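PDB 2JJ7: hemolysin II regulatory protein from Bacillus cereus, which probably binds DNA as a dimeric transcriptional regulator of the TetR family, through a predicted helix-turn-helix motif. Local coordinates for residues 122-134 with 147-159. Sequence-based numbering, arbitrary orientation.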
ATOM      1  N   PHE B 122      17.818   3.240  -6.063  1.00 34.51           N
ATOM      2  CA  PHE B 122      16.670   3.486  -5.183  1.00 33.86           C
ATOM      3  C   PHE B 122      16.308   2.275  -4.327  1.00 34.02           C
ATOM      4  O   PHE B 122      16.373   2.328  -3.099  1.00 32.93           O
ATOM      5  CB  PHE B 122      15.428   3.951  -5.976  1.00 35.09           C
ATOM      6  CG  PHE B 122      14.327   4.476  -5.095  1.00 33.85           C
ATOM      7  CD1 PHE B 122      14.269   5.826  -4.774  1.00 33.71           C
ATOM      8  CD2 PHE B 122      13.382   3.605  -4.540  1.00 37.37           C
ATOM      9  CE1 PHE B 122      13.264   6.322  -3.934  1.00 39.04           C
ATOM     10  CE2 PHE B 122      12.377   4.078  -3.695  1.00 40.30           C
ATOM     11  CZ  PHE B 122      12.320   5.446  -3.387  1.00 37.46           C
ATOM     12  N   ILE B 123      15.936   1.186  -4.989  1.00 33.02           N
ATOM     13  CA  ILE B 123      15.350   0.034  -4.307  1.00 35.70           C
ATOM     14  C   ILE B 123      16.297  -0.616  -3.289  1.00 37.67           C
ATOM     15  O   ILE B 123      15.846  -1.068  -2.225  1.00 38.76           O
ATOM     16  CB  ILE B 123      14.802  -0.996  -5.318  1.00 35.59           C
ATOM     17  CG1 ILE B 123      13.556  -0.438  -5.996  1.00 34.86           C
ATOM     18  CG2 ILE B 123      14.476  -2.344  -4.632  1.00 37.14           C
ATOM     19  CD1 ILE B 123      13.242  -1.040  -7.376  1.00 32.92           C
ATOM     20  N   GLY B 124      17.593  -0.673  -3.622  1.00 38.42           N
ATOM     21  CA  GLY B 124      18.595  -1.265  -2.736  1.00 37.99           C
ATOM     22  C   GLY B 124      18.558  -0.637  -1.353  1.00 39.29           C
ATOM     23  O   GLY B 124      18.516  -1.343  -0.342  1.00 41.70           O
ATOM     24  N   SER B 125      18.547   0.694  -1.308  1.00 37.75           N
ATOM     25  CA  SER B 125      18.532   1.429  -0.052  1.00 36.87           C
ATOM     26  C   SER B 125      17.154   1.383   0.619  1.00 38.06           C
ATOM     27  O   SER B 125      17.052   1.331   1.857  1.00 35.00           O
ATOM     28  CB  SER B 125      18.955   2.876  -0.274  1.00 38.13           C
ATOM     29  OG  SER B 125      20.315   2.950  -0.674  1.00 38.26           O
ATOM     30  N   PHE B 126      16.105   1.387  -0.206  1.00 37.06           N
ATOM     31  CA  PHE B 126      14.733   1.243   0.272  1.00 37.73           C
ATOM     32  C   PHE B 126      14.538  -0.084   1.024  1.00 37.66           C
ATOM     33  O   PHE B 126      13.762  -0.159   1.978  1.00 39.16           O
ATOM     34  CB  PHE B 126      13.730   1.390  -0.896  1.00 34.48           C
ATOM     35  CG  PHE B 126      12.319   1.688  -0.445  1.00 39.00           C
ATOM     36  CD1 PHE B 126      11.369   0.676  -0.372  1.00 38.99           C
ATOM     37  CD2 PHE B 126      11.945   2.983  -0.061  1.00 35.64           C
ATOM     38  CE1 PHE B 126      10.061   0.943   0.068  1.00 40.81           C
ATOM     39  CE2 PHE B 126      10.625   3.269   0.371  1.00 40.18           C
ATOM     40  CZ  PHE B 126       9.682   2.252   0.432  1.00 37.57           C
ATOM     41  N   GLU B 127      15.248  -1.121   0.589  1.00 37.19           N
ATOM     42  CA  GLU B 127      15.193  -2.453   1.228  1.00 38.31           C
ATOM     43  C   GLU B 127      15.774  -2.525   2.661  1.00 39.40           C
ATOM     44  O   GLU B 127      15.736  -3.577   3.296  1.00 39.27           O
ATOM     45  CB  GLU B 127      15.857  -3.493   0.339  1.00 35.44           C
ATOM     46  CG  GLU B 127      14.903  -4.028  -0.712  1.00 37.39           C
ATOM     47  CD  GLU B 127      15.546  -4.990  -1.681  1.00 43.18           C
ATOM     48  OE1 GLU B 127      16.760  -5.256  -1.561  1.00 45.42           O
ATOM     49  OE2 GLU B 127      14.825  -5.477  -2.580  1.00 44.54           O
ATOM     50  N   GLN B 128      16.308  -1.412   3.159  1.00 37.02           N
ATOM     51  CA  GLN B 128      16.773  -1.358   4.545  1.00 37.34           C
ATOM     52  C   GLN B 128      15.602  -1.477   5.517  1.00 37.13           C
ATOM     53  O   GLN B 128      15.799  -1.810   6.676  1.00 38.04           O
ATOM     54  CB  GLN B 128      17.503  -0.059   4.837  1.00 36.52           C
ATOM     55  CG  GLN B 128      18.957  -0.027   4.449  1.00 37.74           C
ATOM     56  CD  GLN B 128      19.644   1.196   5.020  1.00 44.03           C
ATOM     57  OE1 GLN B 128      19.549   1.467   6.221  1.00 39.15           O
ATOM     58  NE2 GLN B 128      20.326   1.952   4.168  1.00 44.92           N
ATOM     59  N   LEU B 129      14.391  -1.201   5.042  1.00 35.21           N
ATOM     60  CA  LEU B 129      13.211  -1.197   5.898  1.00 34.99           C
ATOM     61  C   LEU B 129      13.030  -2.451   6.757  1.00 35.76           C
ATOM     62  O   LEU B 129      12.785  -2.352   7.959  1.00 35.19           O
ATOM     63  CB  LEU B 129      11.965  -0.960   5.052  1.00 34.58           C
ATOM     64  CG  LEU B 129      10.637  -0.880   5.799  1.00 35.38           C
ATOM     65  CD1 LEU B 129      10.679   0.220   6.905  1.00 37.50           C
ATOM     66  CD2 LEU B 129       9.501  -0.673   4.777  1.00 30.57           C
ATOM     67  N   LYS B 130      13.128  -3.624   6.131  1.00 36.65           N
ATOM     68  CA  LYS B 130      13.015  -4.900   6.845  1.00 38.51           C
ATOM     69  C   LYS B 130      13.853  -4.957   8.118  1.00 38.12           C
ATOM     70  O   LYS B 130      13.315  -5.244   9.187  1.00 40.20           O
ATOM     71  CB  LYS B 130      13.374  -6.093   5.950  1.00 38.68           C
ATOM     72  CG  LYS B 130      13.118  -7.432   6.652  1.00 43.56           C
ATOM     73  CD  LYS B 130      13.224  -8.614   5.711  1.00 47.97           C
ATOM     74  CE  LYS B 130      12.840  -9.908   6.428  1.00 59.67           C
ATOM     75  NZ  LYS B 130      13.225 -11.141   5.672  1.00 59.84           N
ATOM     76  N   GLU B 131      15.158  -4.694   8.011  1.00 38.02           N
ATOM     77  CA  GLU B 131      16.029  -4.803   9.193  1.00 39.66           C
ATOM     78  C   GLU B 131      15.679  -3.782  10.285  1.00 37.79           C
ATOM     79  O   GLU B 131      15.750  -4.096  11.452  1.00 37.07           O
ATOM     80  CB  GLU B 131      17.520  -4.775   8.840  1.00 39.11           C
ATOM     81  CG  GLU B 131      18.052  -3.454   8.313  1.00 44.19           C
ATOM     82  CD  GLU B 131      19.578  -3.390   8.378  1.00 45.31           C
ATOM     83  OE1 GLU B 131      20.217  -4.450   8.484  1.00 52.76           O
ATOM     84  OE2 GLU B 131      20.140  -2.280   8.332  1.00 50.69           O
ATOM     85  N   ILE B 132      15.260  -2.583   9.890  1.00 36.81           N
ATOM     86  CA  ILE B 132      14.835  -1.565  10.858  1.00 36.30           C
ATOM     87  C   ILE B 132      13.633  -2.060  11.680  1.00 36.30           C
ATOM     88  O   ILE B 132      13.587  -1.907  12.912  1.00 35.75           O
ATOM     89  CB  ILE B 132      14.484  -0.241  10.153  1.00 34.45           C
ATOM     90  CG1 ILE B 132      15.737   0.369   9.513  1.00 35.54           C
ATOM     91  CG2 ILE B 132      13.926   0.750  11.155  1.00 38.18           C
ATOM     92  CD1 ILE B 132      15.460   1.628   8.641  1.00 32.78           C
ATOM     93  N   LEU B 133      12.675  -2.661  10.982  1.00 36.99           N
ATOM     94  CA  LEU B 133      11.435  -3.166  11.580  1.00 38.23           C
ATOM     95  C   LEU B 133      11.694  -4.366  12.480  1.00 38.93           C
ATOM     96  O   LEU B 133      11.122  -4.455  13.574  1.00 41.35           O
ATOM     97  CB  LEU B 133      10.422  -3.542  10.488  1.00 38.22           C
ATOM     98  CG  LEU B 133       9.822  -2.417   9.639  1.00 37.01           C
ATOM     99  CD1 LEU B 133       8.913  -3.012   8.558  1.00 31.00           C
ATOM    100  CD2 LEU B 133       9.044  -1.432  10.510  1.00 39.16           C
ATOM    101  N   GLN B 134      12.549  -5.282  12.025  1.00 37.83           N
ATOM    102  CA  GLN B 134      12.931  -6.446  12.833  1.00 38.31           C
ATOM    103  C   GLN B 134      13.654  -6.027  14.103  1.00 37.07           C
ATOM    104  O   GLN B 134      13.366  -6.549  15.169  1.00 37.94           O
ATOM    105  CB  GLN B 134      13.789  -7.410  12.030  1.00 37.62           C
ATOM    106  CG  GLN B 134      13.010  -8.085  10.922  1.00 45.17           C
ATOM    107  CD  GLN B 134      13.883  -8.951  10.043  1.00 51.69           C
ATOM    108  OE1 GLN B 134      15.021  -8.584   9.708  1.00 49.58           O
ATOM    109  NE2 GLN B 134      13.350 -10.097   9.642  1.00 43.53           N
ATOM    110  N   ILE B 147       5.769  -9.002   9.288  1.00 39.50           N
ATOM    111  CA  ILE B 147       6.816  -8.145   8.755  1.00 40.51           C
ATOM    112  C   ILE B 147       6.582  -7.797   7.273  1.00 39.39           C
ATOM    113  O   ILE B 147       6.738  -6.637   6.889  1.00 39.97           O
ATOM    114  CB  ILE B 147       8.244  -8.727   8.996  1.00 40.54           C
ATOM    115  CG1 ILE B 147       9.310  -7.855   8.334  1.00 44.18           C
ATOM    116  CG2 ILE B 147       8.373 -10.148   8.471  1.00 43.48           C
ATOM    117  CD1 ILE B 147       9.677  -6.659   9.135  1.00 46.29           C
ATOM    118  N   ASN B 148       6.208  -8.784   6.456  1.00 37.48           N
ATOM    119  CA  ASN B 148       6.005  -8.550   5.022  1.00 37.81           C
ATOM    120  C   ASN B 148       4.779  -7.686   4.724  1.00 36.35           C
ATOM    121  O   ASN B 148       4.785  -6.908   3.783  1.00 38.60           O
ATOM    122  CB  ASN B 148       5.913  -9.870   4.249  1.00 36.93           C
ATOM    123  CG  ASN B 148       7.241 -10.633   4.217  1.00 44.26           C
ATOM    124  OD1 ASN B 148       8.331 -10.044   4.242  1.00 49.81           O
ATOM    125  ND2 ASN B 148       7.150 -11.952   4.146  1.00 45.10           N
ATOM    126  N   HIS B 149       3.736  -7.816   5.535  1.00 35.15           N
ATOM    127  CA  HIS B 149       2.539  -7.021   5.344  1.00 34.07           C
ATOM    128  C   HIS B 149       2.809  -5.570   5.704  1.00 35.49           C
ATOM    129  O   HIS B 149       2.320  -4.670   5.029  1.00 34.70           O
ATOM    130  CB  HIS B 149       1.388  -7.594   6.152  1.00 35.55           C
ATOM    131  CG  HIS B 149       0.846  -8.885   5.599  1.00 39.02           C
ATOM    132  ND1 HIS B 149      -0.194  -8.931   4.695  1.00 41.18           N
ATOM    133  CD2 HIS B 149       1.200 -10.175   5.825  1.00 41.15           C
ATOM    134  CE1 HIS B 149      -0.470 -10.193   4.404  1.00 36.34           C
ATOM    135  NE2 HIS B 149       0.362 -10.966   5.076  1.00 40.08           N
ATOM    136  N   THR B 150       3.626  -5.367   6.745  1.00 35.77           N
ATOM    137  CA  THR B 150       4.047  -4.048   7.200  1.00 35.38           C
ATOM    138  C   THR B 150       4.979  -3.373   6.180  1.00 35.65           C
ATOM    139  O   THR B 150       4.831  -2.188   5.888  1.00 33.70           O
ATOM    140  CB  THR B 150       4.723  -4.132   8.578  1.00 36.80           C
ATOM    141  OG1 THR B 150       3.838  -4.794   9.500  1.00 36.77           O
ATOM    142  CG2 THR B 150       5.054  -2.726   9.107  1.00 35.46           C
ATOM    143  N   ILE B 151       5.932  -4.133   5.650  1.00 34.17           N
ATOM    144  CA  ILE B 151       6.747  -3.677   4.524  1.00 34.13           C
ATOM    145  C   ILE B 151       5.845  -3.253   3.364  1.00 34.83           C
ATOM    146  O   ILE B 151       5.978  -2.150   2.865  1.00 33.49           O
ATOM    147  CB  ILE B 151       7.784  -4.758   4.096  1.00 34.02           C
ATOM    148  CG1 ILE B 151       8.855  -4.912   5.202  1.00 34.66           C
ATOM    149  CG2 ILE B 151       8.418  -4.420   2.717  1.00 35.39           C
ATOM    150  CD1 ILE B 151       9.771  -6.084   5.032  1.00 37.11           C
ATOM    151  N   HIS B 152       4.916  -4.105   2.939  1.00 35.64           N
ATOM    152  CA  HIS B 152       4.063  -3.713   1.814  1.00 37.19           C
ATOM    153  C   HIS B 152       3.211  -2.466   2.139  1.00 35.83           C
ATOM    154  O   HIS B 152       3.044  -1.588   1.293  1.00 34.97           O
ATOM    155  CB  HIS B 152       3.171  -4.853   1.287  1.00 37.02           C
ATOM    156  CG  HIS B 152       2.306  -4.418   0.142  1.00 46.85           C
ATOM    157  ND1 HIS B 152       2.796  -4.261  -1.138  1.00 56.33           N
ATOM    158  CD2 HIS B 152       1.018  -3.994   0.105  1.00 48.76           C
ATOM    159  CE1 HIS B 152       1.833  -3.813  -1.924  1.00 55.92           C
ATOM    160  NE2 HIS B 152       0.745  -3.639  -1.195  1.00 51.99           N
ATOM    161  N   TRP B 153       2.668  -2.403   3.354  1.00 35.52           N
ATOM    162  CA  TRP B 153       1.913  -1.221   3.795  1.00 35.91           C
ATOM    163  C   TRP B 153       2.726   0.085   3.639  1.00 35.35           C
ATOM    164  O   TRP B 153       2.273   1.029   2.989  1.00 35.70           O
ATOM    165  CB  TRP B 153       1.396  -1.417   5.229  1.00 34.66           C
ATOM    166  CG  TRP B 153       0.799  -0.175   5.868  1.00 38.67           C
ATOM    167  CD1 TRP B 153      -0.337   0.469   5.491  1.00 39.29           C
ATOM    168  CD2 TRP B 153       1.308   0.544   7.006  1.00 38.58           C
ATOM    169  NE1 TRP B 153      -0.581   1.544   6.325  1.00 38.81           N
ATOM    170  CE2 TRP B 153       0.423   1.623   7.252  1.00 41.53           C
ATOM    171  CE3 TRP B 153       2.415   0.376   7.846  1.00 42.30           C
ATOM    172  CZ2 TRP B 153       0.622   2.541   8.293  1.00 41.08           C
ATOM    173  CZ3 TRP B 153       2.612   1.293   8.891  1.00 43.57           C
ATOM    174  CH2 TRP B 153       1.718   2.360   9.099  1.00 42.70           C
ATOM    175  N   ILE B 154       3.937   0.117   4.189  1.00 34.62           N
ATOM    176  CA  ILE B 154       4.780   1.313   4.138  1.00 35.21           C
ATOM    177  C   ILE B 154       5.228   1.649   2.696  1.00 35.81           C
ATOM    178  O   ILE B 154       5.224   2.819   2.258  1.00 34.23           O
ATOM    179  CB  ILE B 154       6.019   1.169   5.101  1.00 35.13           C
ATOM    180  CG1 ILE B 154       5.571   1.158   6.565  1.00 32.49           C
ATOM    181  CG2 ILE B 154       7.063   2.277   4.835  1.00 34.65           C
ATOM    182  CD1 ILE B 154       6.708   0.905   7.588  1.00 27.50           C
ATOM    183  N   THR B 155       5.594   0.616   1.946  1.00 35.02           N
ATOM    184  CA  THR B 155       5.979   0.776   0.550  1.00 33.91           C
ATOM    185  C   THR B 155       4.860   1.462  -0.248  1.00 34.94           C
ATOM    186  O   THR B 155       5.108   2.375  -1.051  1.00 33.18           O
ATOM    187  CB  THR B 155       6.349  -0.621  -0.045  1.00 36.49           C
ATOM    188  OG1 THR B 155       7.464  -1.159   0.701  1.00 39.10           O
ATOM    189  CG2 THR B 155       6.723  -0.544  -1.534  1.00 34.28           C
ATOM    190  N   SER B 156       3.625   1.021  -0.033  1.00 34.21           N
ATOM    191  CA  SER B 156       2.501   1.532  -0.793  1.00 34.34           C
ATOM    192  C   SER B 156       2.219   2.992  -0.468  1.00 33.01           C
ATOM    193  O   SER B 156       1.923   3.781  -1.361  1.00 33.71           O
ATOM    194  CB  SER B 156       1.253   0.666  -0.576  1.00 34.77           C
ATOM    195  OG  SER B 156       0.682   0.895   0.704  1.00 35.63           O
ATOM    196  N   ILE B 157       2.315   3.357   0.805  1.00 34.40           N
ATOM    197  CA  ILE B 157       2.021   4.740   1.194  1.00 36.43           C
ATOM    198  C   ILE B 157       3.189   5.718   0.949  1.00 36.33           C
ATOM    199  O   ILE B 157       2.971   6.858   0.536  1.00 37.14           O
ATOM    200  CB  ILE B 157       1.475   4.837   2.640  1.00 37.52           C
ATOM    201  CG1 ILE B 157       2.516   4.354   3.651  1.00 41.78           C
ATOM    202  CG2 ILE B 157       0.171   4.022   2.766  1.00 38.50           C
ATOM    203  CD1 ILE B 157       1.976   4.232   5.095  1.00 51.21           C
ATOM    204  N   VAL B 158       4.417   5.271   1.194  1.00 33.77           N
ATOM    205  CA  VAL B 158       5.575   6.149   1.090  1.00 33.92           C
ATOM    206  C   VAL B 158       5.902   6.461  -0.372  1.00 35.45           C
ATOM    207  O   VAL B 158       6.373   7.567  -0.695  1.00 34.51           O
ATOM    208  CB  VAL B 158       6.812   5.561   1.846  1.00 35.48           C
ATOM    209  CG1 VAL B 158       8.117   6.208   1.379  1.00 35.26           C
ATOM    210  CG2 VAL B 158       6.630   5.770   3.339  1.00 32.81           C
ATOM    211  N   LEU B 159       5.658   5.497  -1.255  1.00 32.05           N
ATOM    212  CA  LEU B 159       6.004   5.700  -2.678  1.00 33.89           C
ATOM    213  C   LEU B 159       4.896   6.312  -3.516  1.00 32.46           C
ATOM    214  O   LEU B 159       5.099   6.570  -4.694  1.00 30.17           O
ATOM    215  CB  LEU B 159       6.466   4.394  -3.328  1.00 32.40           C
ATOM    216  CG  LEU B 159       7.694   3.731  -2.691  1.00 34.28           C
ATOM    217  CD1 LEU B 159       8.060   2.472  -3.464  1.00 30.06           C
ATOM    218  CD2 LEU B 159       8.862   4.713  -2.677  1.00 33.00           C
TER
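Ile-151 O receives two donors from Thr-155, the backbone N and OG1, the latter at 2.8 Å from above the carbonyl plane (46° out of it). The hydroxyl held this way sits at the edge of the Phe-126 ring, with OG1 3.4 Å from CE1. This is helix-on-helix packing inside the all-helical C-terminal domain of a TetR-family regulator: the axes of the segments 129-134 and 147-158 approach to 10.3 Å, their N-to-C directions 124° apart, and helix 123-126, joined to the former by a type I turn from Phe-126 to Leu-129, extends the interface. Val-158 CG1 also meets the Phe-126 edge, near the ring plane, whereas Leu-159 CD1 lies over one face. The other branch of Leu-159, CD2, reaches the rim of Phe-122, 3.6 Å from CZ. Both phenylalanines also meet Phe-90 edge-to-face. Further along, Leu-129 turns CG away from its own N (chi1 -178°), which brings CD2 to Ile-154 CG2 at 3.8 Å. Ser-156, whose CB points away from 122-134, hydrogen-bonds through OG to Ser-156 OG of the second subunit, so helix 147-158 also faces the dimer partner. At the more exposed end, the aliphatic stem of Lys-130 lies against Ile-151, CB to CD1 3.7 Å. Ile-147 closes this end: its CD1 touches Gln-134 CG and presses on Leu-133 CB at 3.5 Å, tighter than ordinary carbon contact.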